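Local coordinates for core protein VP4 (Bluetongue virus, PDB 2JHP) that caps viral RNA as a multifunctional enzyme of the inner capsid, carrying S-adenosylhomocysteine and guanine sites in an assembly-line layout, at residues F520-L530 with H554-Y564. Sequence-based numbering, arbitrary orientation.
Sequences FIGLRVESSVL and HLYVTLMSGAY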
loop_
_atom_site.group_PDB
_atom_site.type_symbol
_atom_site.label_atom_id
_atom_site.label_comp_id
_atom_site.label_asym_id
_atom_site.label_seq_id
_atom_site.Cartn_x
_atom_site.Cartn_y
_atom_site.Cartn_z
ATOM N N PHE A 520 3.708 -24.295 -9.321
ATOM C CA PHE A 520 3.140 -24.789 -10.590
ATOM C C PHE A 520 1.870 -25.611 -10.401
ATOM O O PHE A 520 1.668 -26.643 -11.063
ATOM C CB PHE A 520 4.179 -25.561 -11.414
ATOM C CG PHE A 520 5.424 -24.781 -11.704
ATOM C CD1 PHE A 520 6.656 -25.229 -11.242
ATOM C CD2 PHE A 520 5.371 -23.592 -12.436
ATOM C CE1 PHE A 520 7.812 -24.518 -11.505
ATOM C CE2 PHE A 520 6.521 -22.865 -12.696
ATOM C CZ PHE A 520 7.746 -23.333 -12.231
ATOM N N ILE A 521 1.022 -25.138 -9.492
ATOM C CA ILE A 521 -0.232 -25.806 -9.169
ATOM C C ILE A 521 -1.165 -25.756 -10.381
ATOM O O ILE A 521 -1.420 -24.688 -10.945
ATOM C CB ILE A 521 -0.911 -25.185 -7.911
ATOM C CG1 ILE A 521 0.007 -25.282 -6.675
ATOM C CG2 ILE A 521 -2.276 -25.819 -7.661
ATOM C CD1 ILE A 521 0.398 -26.702 -6.259
ATOM N N GLY A 522 -1.640 -26.927 -10.788
ATOM C CA GLY A 522 -2.557 -27.019 -11.903
ATOM C C GLY A 522 -1.897 -27.246 -13.248
ATOM O O GLY A 522 -2.592 -27.363 -14.271
ATOM N N LEU A 523 -0.568 -27.338 -13.254
ATOM C CA LEU A 523 0.198 -27.485 -14.490
ATOM C C LEU A 523 -0.305 -28.607 -15.408
ATOM O O LEU A 523 -0.349 -28.437 -16.626
ATOM C CB LEU A 523 1.694 -27.654 -14.192
ATOM C CG LEU A 523 2.666 -27.580 -15.379
ATOM C CD1 LEU A 523 2.704 -26.179 -15.982
ATOM C CD2 LEU A 523 4.052 -28.016 -14.948
ATOM N N ARG A 524 -0.686 -29.744 -14.825
ATOM C CA ARG A 524 -1.136 -30.895 -15.622
ATOM C C ARG A 524 -2.427 -30.606 -16.382
ATOM O O ARG A 524 -2.542 -30.891 -17.571
ATOM C CB ARG A 524 -1.315 -32.132 -14.747
ATOM C CG ARG A 524 -0.015 -32.645 -14.168
ATOM C CD ARG A 524 0.022 -34.159 -14.248
ATOM N NE ARG A 524 1.394 -34.663 -14.329
ATOM C CZ ARG A 524 1.722 -35.952 -14.278
ATOM N NH1 ARG A 524 0.778 -36.876 -14.130
ATOM N NH2 ARG A 524 2.996 -36.319 -14.372
ATOM N N VAL A 525 -3.389 -30.025 -15.677
ATOM C CA VAL A 525 -4.644 -29.584 -16.286
ATOM C C VAL A 525 -4.396 -28.553 -17.378
ATOM O O VAL A 525 -5.013 -28.591 -18.438
ATOM C CB VAL A 525 -5.629 -29.061 -15.220
ATOM C CG1 VAL A 525 -6.655 -28.140 -15.836
ATOM C CG2 VAL A 525 -6.304 -30.250 -14.535
ATOM N N GLU A 526 -3.449 -27.666 -17.117
ATOM C CA GLU A 526 -3.106 -26.607 -18.056
ATOM C C GLU A 526 -2.499 -27.130 -19.369
ATOM O O GLU A 526 -2.658 -26.513 -20.426
ATOM C CB GLU A 526 -2.184 -25.598 -17.373
ATOM C CG GLU A 526 -2.909 -24.639 -16.442
ATOM C CD GLU A 526 -3.708 -23.569 -17.190
ATOM O OE1 GLU A 526 -3.544 -23.439 -18.429
ATOM O OE2 GLU A 526 -4.500 -22.859 -16.534
ATOM N N SER A 527 -1.819 -28.267 -19.304
ATOM C CA SER A 527 -1.232 -28.842 -20.500
ATOM C C SER A 527 -2.334 -29.443 -21.361
ATOM O O SER A 527 -2.288 -29.379 -22.591
ATOM C CB SER A 527 -0.160 -29.888 -20.153
ATOM O OG SER A 527 -0.714 -31.014 -19.488
ATOM N N SER A 528 -3.333 -30.018 -20.704
ATOM C CA SER A 528 -4.449 -30.619 -21.410
ATOM C C SER A 528 -5.341 -29.539 -22.045
ATOM O O SER A 528 -5.712 -29.636 -23.214
ATOM C CB SER A 528 -5.219 -31.559 -20.484
ATOM O OG SER A 528 -4.535 -32.797 -20.348
ATOM N N VAL A 529 -5.615 -28.490 -21.277
ATOM C CA VAL A 529 -6.363 -27.330 -21.744
ATOM C C VAL A 529 -5.664 -26.632 -22.911
ATOM O O VAL A 529 -6.314 -26.066 -23.788
ATOM C CB VAL A 529 -6.632 -26.342 -20.579
ATOM C CG1 VAL A 529 -7.073 -24.946 -21.080
ATOM C CG2 VAL A 529 -7.661 -26.935 -19.612
ATOM N N LEU A 530 -4.342 -26.680 -22.930
ATOM C CA LEU A 530 -3.581 -26.120 -24.036
ATOM C C LEU A 530 -3.719 -26.974 -25.280
ATOM O O LEU A 530 -3.862 -26.463 -26.380
ATOM C CB LEU A 530 -2.111 -26.016 -23.655
ATOM C CG LEU A 530 -1.239 -24.939 -24.293
ATOM C CD1 LEU A 530 -1.945 -23.583 -24.354
ATOM C CD2 LEU A 530 0.066 -24.844 -23.502
ATOM N N HIS A 554 7.355 -28.644 -19.767
ATOM C CA HIS A 554 7.144 -27.877 -18.549
ATOM C C HIS A 554 7.289 -26.382 -18.798
ATOM O O HIS A 554 6.502 -25.596 -18.292
ATOM C CB HIS A 554 8.156 -28.327 -17.505
ATOM C CG HIS A 554 7.915 -27.770 -16.144
ATOM N ND1 HIS A 554 8.045 -26.429 -15.855
ATOM C CD2 HIS A 554 7.572 -28.377 -14.983
ATOM C CE1 HIS A 554 7.769 -26.230 -14.579
ATOM N NE2 HIS A 554 7.479 -27.395 -14.028
ATOM N N LEU A 555 8.296 -25.995 -19.575
ATOM C CA LEU A 555 8.554 -24.576 -19.850
ATOM C C LEU A 555 7.547 -23.991 -20.841
ATOM O O LEU A 555 7.077 -22.860 -20.679
ATOM C CB LEU A 555 9.989 -24.360 -20.364
ATOM C CG LEU A 555 10.465 -22.903 -20.443
ATOM C CD1 LEU A 555 10.605 -22.257 -19.063
ATOM C CD2 LEU A 555 11.784 -22.825 -21.187
ATOM N N TYR A 556 7.247 -24.780 -21.873
ATOM C CA TYR A 556 6.353 -24.375 -22.938
ATOM C C TYR A 556 4.946 -24.183 -22.379
ATOM O O TYR A 556 4.261 -23.217 -22.729
ATOM C CB TYR A 556 6.372 -25.404 -24.070
ATOM C CG TYR A 556 5.290 -25.192 -25.110
ATOM C CD1 TYR A 556 5.522 -24.407 -26.245
ATOM C CD2 TYR A 556 4.025 -25.765 -24.947
ATOM C CE1 TYR A 556 4.519 -24.208 -27.193
ATOM C CE2 TYR A 556 3.019 -25.569 -25.877
ATOM C CZ TYR A 556 3.263 -24.795 -27.000
ATOM O OH TYR A 556 2.246 -24.622 -27.919
ATOM N N VAL A 557 4.529 -25.088 -21.497
ATOM C CA VAL A 557 3.201 -25.001 -20.901
ATOM C C VAL A 557 3.096 -23.814 -19.939
ATOM O O VAL A 557 2.156 -23.028 -20.043
ATOM C CB VAL A 557 2.743 -26.338 -20.266
ATOM C CG1 VAL A 557 1.524 -26.134 -19.390
ATOM C CG2 VAL A 557 2.429 -27.372 -21.365
ATOM N N THR A 558 4.075 -23.673 -19.042
ATOM C CA THR A 558 4.092 -22.574 -18.068
ATOM C C THR A 558 3.950 -21.220 -18.752
ATOM O O THR A 558 3.112 -20.412 -18.350
ATOM C CB THR A 558 5.366 -22.566 -17.176
ATOM O OG1 THR A 558 6.524 -22.757 -17.994
ATOM C CG2 THR A 558 5.318 -23.666 -16.122
ATOM N N LEU A 559 4.747 -20.991 -19.797
ATOM C CA LEU A 559 4.655 -19.762 -20.593
ATOM C C LEU A 559 3.337 -19.606 -21.383
ATOM O O LEU A 559 2.638 -18.581 -21.281
ATOM C CB LEU A 559 5.830 -19.675 -21.558
ATOM C CG LEU A 559 7.166 -19.225 -20.983
ATOM C CD1 LEU A 559 8.248 -19.399 -22.042
ATOM C CD2 LEU A 559 7.089 -17.784 -20.504
ATOM N N MET A 560 3.004 -20.637 -22.154
ATOM C CA MET A 560 1.892 -20.594 -23.085
ATOM C C MET A 560 0.549 -20.555 -22.364
ATOM O O MET A 560 -0.416 -20.038 -22.901
ATOM C CB MET A 560 1.980 -21.787 -24.033
ATOM C CG MET A 560 1.166 -21.666 -25.312
ATOM S SD MET A 560 1.801 -20.467 -26.482
ATOM C CE MET A 560 3.301 -21.268 -27.018
ATOM N N SER A 561 0.497 -21.072 -21.140
ATOM C CA SER A 561 -0.748 -21.092 -20.371
ATOM C C SER A 561 -1.209 -19.704 -19.923
ATOM O O SER A 561 -2.411 -19.467 -19.786
ATOM C CB SER A 561 -0.620 -22.003 -19.149
ATOM O OG SER A 561 0.323 -21.489 -18.229
ATOM N N GLY A 562 -0.257 -18.801 -19.684
ATOM C CA GLY A 562 -0.544 -17.470 -19.154
ATOM C C GLY A 562 -1.016 -17.528 -17.708
ATOM O O GLY A 562 -1.520 -16.540 -17.164
ATOM N N ALA A 563 -0.832 -18.687 -17.086
ATOM C CA ALA A 563 -1.340 -18.953 -15.757
ATOM C C ALA A 563 -0.311 -18.741 -14.637
ATOM O O ALA A 563 -0.688 -18.644 -13.468
ATOM C CB ALA A 563 -1.906 -20.363 -15.704
ATOM N N TYR A 564 0.978 -18.672 -14.985
ATOM C CA TYR A 564 2.054 -18.561 -13.972
ATOM C C TYR A 564 2.983 -17.368 -14.141
ATOM O O TYR A 564 3.208 -16.888 -15.256
ATOM C CB TYR A 564 2.889 -19.853 -13.889
ATOM C CG TYR A 564 2.022 -21.087 -13.801
ATOM C CD1 TYR A 564 1.759 -21.857 -14.938
ATOM C CD2 TYR A 564 1.409 -21.452 -12.594
ATOM C CE1 TYR A 564 0.940 -22.961 -14.869
ATOM C CE2 TYR A 564 0.585 -22.588 -12.530
ATOM C CZ TYR A 564 0.365 -23.318 -13.667
ATOM O OH TYR A 564 -0.440 -24.412 -13.578
#
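His554 turns its imidazole toward the 520-530 segment with CG trans to the backbone N (chi1 -171°), and Phe520, whose CG lies beside its own N, offers a ring face to it. Helix segments 523-530 and 554-561 pack here at a steep crossing of 76°, and an aromatic cluster of Phe520, His554 and Tyr564 closes one end of their interface. The first pair is T-shaped: His554 CE1 stands over the middle of the Phe520 ring, 3.5 Å from Phe520 CE1, with the planes perpendicular. Phe520 in turn directs its edge at the face of Tyr564, a looser edge-to-face pair. Leu523 forks between neighbours. Its CD2 makes a CH-pi contact over the His554 face, 3.8 Å from the ring centroid, while CD1 reaches Val557 CG1 and Thr558 CG2, each at 3.6 Å. Val557 is the knob at the crossing, seated in a hole formed by Leu523, Glu526, Ser527 and Leu530. Farther along, Leu530 lays CD2 against Met560 CB at 3.6 Å. Glu526 sets OE1 against Ser561 CB and OE2 against Ala563 CB; the carboxylate of Glu3 lies close to it, which may raise the pKa of one of the pair. Behind the second helix, Leu555 and Leu559 face helix 612-625, and Trp38 of helix 34-41 touches Leu523. The type II turn from Phe520 to Leu523 leads into the first helix, and there Tyr564 OH donates to Ile521 O at 2.8 Å, approaching from above the carbonyl plane, 56° out of it.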